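Long-range contacts in Beta/alpha-amylase (Paenibacillus polymyxa, PDB 3VOC), which removes maltose units from the non-reducing ends of alpha-1,4-linked glucose polymers, this chain being the beta-amylase domain of a precursor that also yields an alpha-amylase: residues K24-Q28 and A66-L72; K313-L319 and K352-N357; F369-E373 and G405-I410. All coordinates share one frame; numbering follows the deposited sequence.

Contact 1 (K24-Q28 and A66-L72); sequences KKQLQ and AVKEAGL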
# COMPACT_ATOMS: atom_id res chain seq x y z
N LYS A 24 -22.60 -1.34 -14.99
CA LYS A 24 -23.73 -1.99 -14.32
C LYS A 24 -23.93 -3.46 -14.75
O LYS A 24 -24.24 -4.31 -13.92
CB LYS A 24 -25.03 -1.20 -14.52
CG LYS A 24 -25.08 0.11 -13.74
CD LYS A 24 -26.40 0.82 -13.95
CE LYS A 24 -26.44 2.14 -13.18
NZ LYS A 24 -27.84 2.60 -12.92
N LYS A 25 -23.74 -3.76 -16.04
CA LYS A 25 -23.77 -5.15 -16.53
C LYS A 25 -22.68 -6.00 -15.86
O LYS A 25 -22.92 -7.16 -15.47
CB LYS A 25 -23.58 -5.21 -18.05
CG LYS A 25 -24.81 -4.77 -18.85
CD LYS A 25 -24.55 -4.79 -20.36
CE LYS A 25 -25.52 -3.84 -21.04
NZ LYS A 25 -25.24 -3.62 -22.49
N GLN A 26 -21.48 -5.43 -15.75
CA GLN A 26 -20.38 -6.13 -15.08
C GLN A 26 -20.72 -6.40 -13.62
O GLN A 26 -20.46 -7.50 -13.11
CB GLN A 26 -19.09 -5.33 -15.15
CG GLN A 26 -18.44 -5.26 -16.52
CD GLN A 26 -17.19 -4.39 -16.48
OE1 GLN A 26 -17.24 -3.26 -16.00
NE2 GLN A 26 -16.06 -4.92 -16.93
N LEU A 27 -21.28 -5.40 -12.94
CA LEU A 27 -21.64 -5.55 -11.53
C LEU A 27 -22.68 -6.65 -11.33
O LEU A 27 -22.53 -7.48 -10.44
CB LEU A 27 -22.15 -4.23 -10.95
CG LEU A 27 -21.15 -3.07 -10.87
CD1 LEU A 27 -21.87 -1.82 -10.38
CD2 LEU A 27 -19.98 -3.45 -9.93
N GLN A 28 -23.71 -6.66 -12.17
CA GLN A 28 -24.77 -7.68 -12.09
C GLN A 28 -24.20 -9.09 -12.22
O GLN A 28 -24.53 -9.99 -11.45
CB GLN A 28 -25.83 -7.46 -13.16
CG GLN A 28 -26.63 -6.21 -12.97
CD GLN A 28 -27.28 -5.73 -14.27
OE1 GLN A 28 -27.50 -6.51 -15.22
NE2 GLN A 28 -27.58 -4.44 -14.32
N ALA A 66 -24.42 2.77 -8.08
CA ALA A 66 -24.43 1.64 -9.03
C ALA A 66 -24.12 0.31 -8.30
O ALA A 66 -24.81 -0.71 -8.50
CB ALA A 66 -23.45 1.88 -10.19
N VAL A 67 -23.11 0.35 -7.45
CA VAL A 67 -22.70 -0.84 -6.68
C VAL A 67 -23.86 -1.30 -5.77
O VAL A 67 -24.22 -2.48 -5.77
CB VAL A 67 -21.37 -0.60 -5.90
CG1 VAL A 67 -21.09 -1.74 -4.88
CG2 VAL A 67 -20.20 -0.46 -6.87
N LYS A 68 -24.47 -0.35 -5.06
CA LYS A 68 -25.63 -0.61 -4.19
C LYS A 68 -26.81 -1.20 -4.96
O LYS A 68 -27.43 -2.17 -4.53
CB LYS A 68 -26.08 0.70 -3.54
CG LYS A 68 -27.29 0.53 -2.64
CD LYS A 68 -27.70 1.85 -2.04
CE LYS A 68 -28.89 1.65 -1.13
NZ LYS A 68 -30.17 1.54 -1.90
N GLU A 69 -27.12 -0.61 -6.12
CA GLU A 69 -28.24 -1.03 -6.95
C GLU A 69 -28.07 -2.47 -7.46
O GLU A 69 -29.06 -3.20 -7.61
CB GLU A 69 -28.46 -0.03 -8.10
CG GLU A 69 -29.48 -0.45 -9.17
CD GLU A 69 -29.50 0.47 -10.39
OE1 GLU A 69 -28.42 0.77 -10.96
OE2 GLU A 69 -30.61 0.90 -10.80
N ALA A 70 -26.82 -2.89 -7.69
CA ALA A 70 -26.53 -4.27 -8.10
C ALA A 70 -26.55 -5.27 -6.94
O ALA A 70 -26.33 -6.46 -7.14
CB ALA A 70 -25.20 -4.33 -8.85
N GLY A 71 -26.81 -4.78 -5.73
CA GLY A 71 -26.87 -5.63 -4.55
C GLY A 71 -25.51 -6.00 -3.97
O GLY A 71 -25.42 -6.93 -3.19
N LEU A 72 -24.46 -5.28 -4.37
CA LEU A 72 -23.12 -5.50 -3.85
C LEU A 72 -22.76 -4.55 -2.70
O LEU A 72 -23.34 -3.46 -2.58
CB LEU A 72 -22.09 -5.32 -4.97
CG LEU A 72 -22.20 -6.36 -6.08
CD1 LEU A 72 -21.62 -5.86 -7.40
CD2 LEU A 72 -21.53 -7.66 -5.62
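Leu27 reaches from helix 20-32 onto helix 58-69 and carries the tight part of this contact. Its two methyl branches go to different places. Leu27 CD1 lies against the backbone of the other helix, 3.7 Å from Ala66 O, and also touches the methyls Ala66 CB and Val67 CG2. Leu27 CD2 meets Leu72 CD1 at 3.9 Å. The base of the side chain is used too: Leu27 CB sits 3.7 Å from Ala70 CB. Ala70 adds only a methyl here, and the backbones come close, with Gln28 CA 5.5 Å from Ala70 CA. Leu72 CD1 also lies 3.6 Å from Leu27 O. The turn that follows helix 58-69 puts Leu72 there. Gly71 has a positive phi, and bonds from Gly71 N to Lys68 O and from Leu72 N to Val67 O complete a Schellman motif.

The solvent side is looser and polar. Lys24 NZ makes a salt bridge of 2.7 Å to Glu69 OE1. It uses the syn lone pair of that oxygen, on the side of OE2. Glu69 OE2 itself stays 3.9 Å from Lys24 NZ, which makes this a grip on one oxygen. With CG anti to the backbone N (chi1 172°) and the chain extended, Glu69 carries its carboxylate out to Lys24 NZ, and the two chains meet at about a right angle. Both residues are at least partly exposed. The CA-CB bond of Gln28 points away from the other segment, and its nearest approach is backbone N to the Ala70 methyl.

The contact joins two neighbouring outer helices of the TIM barrel. Leu27 and Leu72 both rest on Ile38 of strand 37-43, the strand between the two helices in sequence. Gly71 O takes a bond from Lys31, farther along helix 20-32. Leu72 then leads into strand 73-79.

Contact 2 (K313-L319 and K352-N357); sequences KDADLDL and KGVRLN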
# COMPACT_ATOMS: atom_id res chain seq x y z
N LYS A 313 -1.29 -4.03 14.42
CA LYS A 313 -2.04 -4.45 15.60
C LYS A 313 -2.27 -3.27 16.53
O LYS A 313 -3.40 -3.06 16.99
CB LYS A 313 -1.28 -5.54 16.37
CG LYS A 313 -2.11 -6.22 17.44
CD LYS A 313 -1.36 -7.41 18.03
CE LYS A 313 -2.15 -8.16 19.12
NZ LYS A 313 -3.47 -8.65 18.61
N ASP A 314 -1.21 -2.51 16.81
CA ASP A 314 -1.30 -1.35 17.72
C ASP A 314 -2.26 -0.30 17.19
O ASP A 314 -3.00 0.31 17.97
CB ASP A 314 0.07 -0.71 17.97
CG ASP A 314 1.03 -1.61 18.74
OD1 ASP A 314 0.58 -2.62 19.35
OD2 ASP A 314 2.23 -1.30 18.73
N ALA A 315 -2.24 -0.07 15.87
CA ALA A 315 -3.12 0.93 15.25
C ALA A 315 -4.54 0.40 15.04
O ALA A 315 -5.44 1.15 14.60
CB ALA A 315 -2.53 1.43 13.94
N ASP A 316 -4.75 -0.87 15.35
CA ASP A 316 -6.04 -1.53 15.14
C ASP A 316 -6.47 -1.37 13.68
O ASP A 316 -7.55 -0.85 13.39
CB ASP A 316 -7.11 -1.00 16.11
CG ASP A 316 -8.39 -1.81 16.06
OD1 ASP A 316 -8.29 -3.04 15.88
OD2 ASP A 316 -9.49 -1.23 16.18
N LEU A 317 -5.58 -1.81 12.80
CA LEU A 317 -5.80 -1.89 11.35
C LEU A 317 -5.61 -3.32 10.86
O LEU A 317 -4.71 -4.04 11.34
CB LEU A 317 -4.80 -0.99 10.61
CG LEU A 317 -4.87 0.51 10.94
CD1 LEU A 317 -3.74 1.28 10.30
CD2 LEU A 317 -6.21 1.13 10.52
N ASP A 318 -6.46 -3.73 9.92
CA ASP A 318 -6.31 -5.03 9.30
C ASP A 318 -5.23 -4.94 8.23
O ASP A 318 -4.95 -3.86 7.72
CB ASP A 318 -7.63 -5.49 8.68
CG ASP A 318 -8.68 -5.84 9.73
OD1 ASP A 318 -8.40 -5.77 10.93
OD2 ASP A 318 -9.79 -6.22 9.33
N LEU A 319 -4.63 -6.08 7.91
CA LEU A 319 -3.50 -6.09 6.97
C LEU A 319 -3.91 -6.74 5.66
O LEU A 319 -4.41 -7.87 5.65
CB LEU A 319 -2.30 -6.84 7.58
CG LEU A 319 -1.11 -7.15 6.65
CD1 LEU A 319 -0.52 -5.84 6.22
CD2 LEU A 319 -0.06 -7.99 7.38
N LYS A 352 0.24 -12.81 15.64
CA LYS A 352 -0.13 -11.59 16.38
C LYS A 352 -1.62 -11.32 16.44
O LYS A 352 -2.06 -10.39 17.11
CB LYS A 352 0.59 -10.37 15.80
CG LYS A 352 2.10 -10.48 15.87
CD LYS A 352 2.74 -9.15 15.55
CE LYS A 352 4.25 -9.23 15.66
NZ LYS A 352 4.73 -9.05 17.05
N GLY A 353 -2.42 -12.13 15.76
CA GLY A 353 -3.85 -11.87 15.73
C GLY A 353 -4.20 -10.64 14.90
O GLY A 353 -5.18 -9.96 15.18
N VAL A 354 -3.39 -10.35 13.88
CA VAL A 354 -3.74 -9.31 12.90
C VAL A 354 -4.56 -9.95 11.78
O VAL A 354 -4.10 -10.90 11.14
CB VAL A 354 -2.48 -8.60 12.34
CG1 VAL A 354 -2.85 -7.62 11.21
CG2 VAL A 354 -1.75 -7.86 13.46
N ARG A 355 -5.77 -9.45 11.55
CA ARG A 355 -6.64 -9.98 10.50
C ARG A 355 -6.01 -9.78 9.12
O ARG A 355 -5.60 -8.67 8.78
CB ARG A 355 -8.00 -9.29 10.54
CG ARG A 355 -8.84 -9.61 11.80
CD ARG A 355 -10.02 -8.66 11.93
NE ARG A 355 -10.84 -8.65 10.72
CZ ARG A 355 -11.87 -9.46 10.48
NH1 ARG A 355 -12.23 -10.37 11.38
NH2 ARG A 355 -12.55 -9.35 9.36
N LEU A 356 -5.97 -10.86 8.33
CA LEU A 356 -5.42 -10.83 6.98
C LEU A 356 -6.47 -10.75 5.87
O LEU A 356 -7.48 -11.47 5.88
CB LEU A 356 -4.57 -12.06 6.72
CG LEU A 356 -3.22 -12.15 7.41
CD1 LEU A 356 -2.84 -13.61 7.51
CD2 LEU A 356 -2.13 -11.34 6.67
N ASN A 357 -6.19 -9.87 4.91
CA ASN A 357 -6.91 -9.83 3.63
C ASN A 357 -5.89 -9.94 2.50
O ASN A 357 -4.74 -9.52 2.65
CB ASN A 357 -7.70 -8.52 3.51
CG ASN A 357 -8.77 -8.38 4.60
OD1 ASN A 357 -8.63 -7.57 5.51
ND2 ASN A 357 -9.83 -9.18 4.50
O HOH W 1 -5.62 -7.52 17.25
O HOH W 2 -6.72 -7.12 12.86
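Leu319 and Leu356 pair in parallel, and two backbone bonds flank the pair. Leu319 N gives a nearly straight bond of 2.9 Å to Arg355 O (171° at the hydrogen). Leu319 O accepts from Asn357 N at 2.8 Å and also takes a weaker CA-H contact from Leu356. Both backbone polar groups of Leu319 are therefore satisfied.

Asp318 is the polar centre. Asp318 OD2 accepts from Arg355 NE at 3.0 Å, a salt bridge. The oxygen lies near the guanidinium plane, but the nitrogen comes from 40° out of the carboxylate plane. The two side chains run side by side in the same direction, and the bend in the arginine chain (chi3 54°) turns NE to OD2. Lys153 is the stronger partner of OD2, and it also donates to Asn357 OD1. On the other oxygen, Asp318 OD1 makes a salt bridge with Arg275 and accepts from a water at 2.9 Å. That water accepts from the backbone Arg355 N at 2.8 Å, a donor the pairing of the strands does not use. Arg355 NH2 makes a second salt bridge, to Asp5.

At the exposed end, Lys313 NZ donates to Lys352 O at 2.7 Å. A second water links the same nitrogen to Gly353 O. These carbonyls lie in the Schellman turn that ends helix 338-352, where a positive charge is probably favourable. Between the polar ends, Val354 wedges in: its CG1 lies 3.8 Å from Leu319 CB, and its CG2 packs on Lys313 CB.

The contact closes a beta-alpha-beta unit of the barrel, strand 318-321, helix 338-352 and strand 356-359. Its chemistry is that of a charge network around the buried Asp318. With Arg355, Lys153 and Arg275 around it, Asp318 is likely to stay ionised, and it ties the starts of neighbouring strands together.

Contact 3 (F369-E373 and G405-I410); sequences FQKIE and GFKQYI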
# COMPACT_ATOMS: atom_id res chain seq x y z
N PHE A 369 -5.40 -19.20 -9.30
CA PHE A 369 -6.50 -19.37 -8.36
C PHE A 369 -6.21 -20.46 -7.32
O PHE A 369 -6.60 -20.34 -6.16
CB PHE A 369 -7.84 -19.63 -9.09
CG PHE A 369 -8.32 -18.45 -9.92
CD1 PHE A 369 -8.17 -17.14 -9.46
CD2 PHE A 369 -8.93 -18.64 -11.16
CE1 PHE A 369 -8.61 -16.05 -10.22
CE2 PHE A 369 -9.38 -17.55 -11.92
CZ PHE A 369 -9.21 -16.26 -11.45
N GLN A 370 -5.51 -21.52 -7.74
CA GLN A 370 -5.15 -22.62 -6.83
C GLN A 370 -4.09 -22.15 -5.84
O GLN A 370 -4.12 -22.53 -4.66
CB GLN A 370 -4.61 -23.83 -7.62
CG GLN A 370 -5.38 -24.14 -8.90
CD GLN A 370 -4.72 -25.19 -9.79
OE1 GLN A 370 -3.76 -25.86 -9.40
NE2 GLN A 370 -5.24 -25.34 -11.01
N LYS A 371 -3.15 -21.32 -6.30
CA LYS A 371 -2.19 -20.72 -5.37
C LYS A 371 -2.87 -19.80 -4.36
O LYS A 371 -2.57 -19.87 -3.17
CB LYS A 371 -1.06 -19.99 -6.10
CG LYS A 371 0.28 -20.71 -5.96
CD LYS A 371 0.85 -20.54 -4.54
CE LYS A 371 2.24 -21.12 -4.41
NZ LYS A 371 2.26 -22.62 -4.41
N ILE A 372 -3.81 -18.98 -4.82
CA ILE A 372 -4.56 -18.10 -3.92
C ILE A 372 -5.32 -18.95 -2.91
O ILE A 372 -5.31 -18.66 -1.72
CB ILE A 372 -5.54 -17.14 -4.67
CG1 ILE A 372 -4.75 -16.14 -5.53
CG2 ILE A 372 -6.40 -16.37 -3.66
CD1 ILE A 372 -5.55 -15.57 -6.69
N GLU A 373 -5.97 -20.00 -3.41
CA GLU A 373 -6.72 -20.91 -2.55
C GLU A 373 -5.85 -21.49 -1.44
O GLU A 373 -6.27 -21.54 -0.29
CB GLU A 373 -7.33 -22.07 -3.35
CG GLU A 373 -8.26 -22.94 -2.49
CD GLU A 373 -8.59 -24.27 -3.14
OE1 GLU A 373 -7.69 -24.88 -3.75
OE2 GLU A 373 -9.76 -24.70 -3.03
N GLY A 405 -13.26 -20.48 -12.66
CA GLY A 405 -12.20 -20.82 -11.69
C GLY A 405 -12.18 -19.91 -10.45
O GLY A 405 -12.01 -20.39 -9.33
N PHE A 406 -12.35 -18.61 -10.65
CA PHE A 406 -12.42 -17.70 -9.51
C PHE A 406 -13.57 -18.13 -8.60
O PHE A 406 -13.41 -18.24 -7.39
CB PHE A 406 -12.57 -16.23 -9.95
CG PHE A 406 -12.59 -15.25 -8.79
CD1 PHE A 406 -11.52 -15.17 -7.90
CD2 PHE A 406 -13.69 -14.41 -8.59
CE1 PHE A 406 -11.53 -14.26 -6.82
CE2 PHE A 406 -13.72 -13.48 -7.51
CZ PHE A 406 -12.63 -13.42 -6.62
N LYS A 407 -14.72 -18.41 -9.20
CA LYS A 407 -15.87 -18.87 -8.43
C LYS A 407 -15.61 -20.21 -7.72
O LYS A 407 -15.93 -20.37 -6.55
CB LYS A 407 -17.11 -18.96 -9.31
CG LYS A 407 -18.41 -19.01 -8.51
CD LYS A 407 -19.60 -19.30 -9.40
CE LYS A 407 -20.79 -19.66 -8.55
NZ LYS A 407 -21.92 -19.87 -9.45
N GLN A 408 -15.04 -21.17 -8.44
CA GLN A 408 -14.83 -22.52 -7.88
C GLN A 408 -13.80 -22.55 -6.76
O GLN A 408 -13.96 -23.27 -5.79
CB GLN A 408 -14.43 -23.51 -8.98
CG GLN A 408 -15.55 -23.73 -9.99
CD GLN A 408 -15.57 -25.12 -10.57
OE1 GLN A 408 -15.50 -26.12 -9.84
NE2 GLN A 408 -15.70 -25.20 -11.89
N TYR A 409 -12.74 -21.78 -6.91
CA TYR A 409 -11.63 -21.83 -5.95
C TYR A 409 -11.79 -20.86 -4.79
O TYR A 409 -11.43 -21.17 -3.65
CB TYR A 409 -10.31 -21.55 -6.66
CG TYR A 409 -9.80 -22.75 -7.41
CD1 TYR A 409 -9.25 -23.84 -6.72
CD2 TYR A 409 -9.85 -22.81 -8.80
CE1 TYR A 409 -8.76 -24.96 -7.39
CE2 TYR A 409 -9.37 -23.93 -9.50
CZ TYR A 409 -8.83 -25.00 -8.78
OH TYR A 409 -8.35 -26.11 -9.44
N ILE A 410 -12.33 -19.69 -5.08
CA ILE A 410 -12.30 -18.58 -4.13
C ILE A 410 -13.68 -18.18 -3.61
O ILE A 410 -13.90 -18.16 -2.38
CB ILE A 410 -11.58 -17.33 -4.70
CG1 ILE A 410 -10.22 -17.70 -5.33
CG2 ILE A 410 -11.43 -16.25 -3.62
CD1 ILE A 410 -9.23 -18.43 -4.42
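Glu373 and Tyr409 touch across the contact and share one polar partner, Lys413, outside both segments. Lys413 NZ makes a salt bridge with Glu373 OE2 and a hydrogen bond to Tyr409 O. The other carboxylate oxygen, Glu373 OE1, lies at the edge of the tyrosine ring, 3.5 Å from Tyr409 CD1. Carboxylate and ring planes are 89° apart. Over a face of the same ring sits Gln370 CG, a CH-pi contact 4.0 Å from the Tyr409 ring centroid.

Phe369 fills the middle. Over one face of its ring lies the backbone of the other helix, with Phe406 N 3.4 Å from Phe369 CE2. Phe406 CB adds a CH-pi contact to that ring. Gly405 allows this approach, since a beta carbon there would press on Phe369 CD2. The chi2 of -56° turns Ile410 CD1 toward helix 367-378, where it lies 3.6 Å from Ile372 CG2. With an alanine in place of Phe369, Phe406 CB would probably lose its ring partner and a gap would open beside Gly405.

The axes of segments 369-373 and 405-410 approach to 9.2 Å and are nearly parallel, at 21°. Helices 367-378 and 403-411 are neighbours on the outside of the barrel. Phe369 and Phe406 both rest on Leu386 of strand 383-386, Ile372 and Phe406 on Phe384, and Phe406 also reaches Ala8 and Val10 of strand 7-11.

Overall arrangement
From the N terminus, contact 1 comes first. It closes a loop that holds strand 37-43 and joins helices 20-32 and 58-69 outside the early barrel strands. Contact 2 follows much later and closes the loop through helix 338-352, joining strands 318-321 and 356-359 in the wall itself. Strand 356-359 leads on to helix 367-378, where contact 3 starts. The loop closed by contact 3 holds strand 383-386, the last of the eight. The three contacts lie in series, so none nests or crosses. None touches another; the nearest atoms of contacts 2 and 3 are about 9 Å apart. Helix 403-411 packs on strand 7-11, so contact 3 lies where the barrel's last strand meets its first.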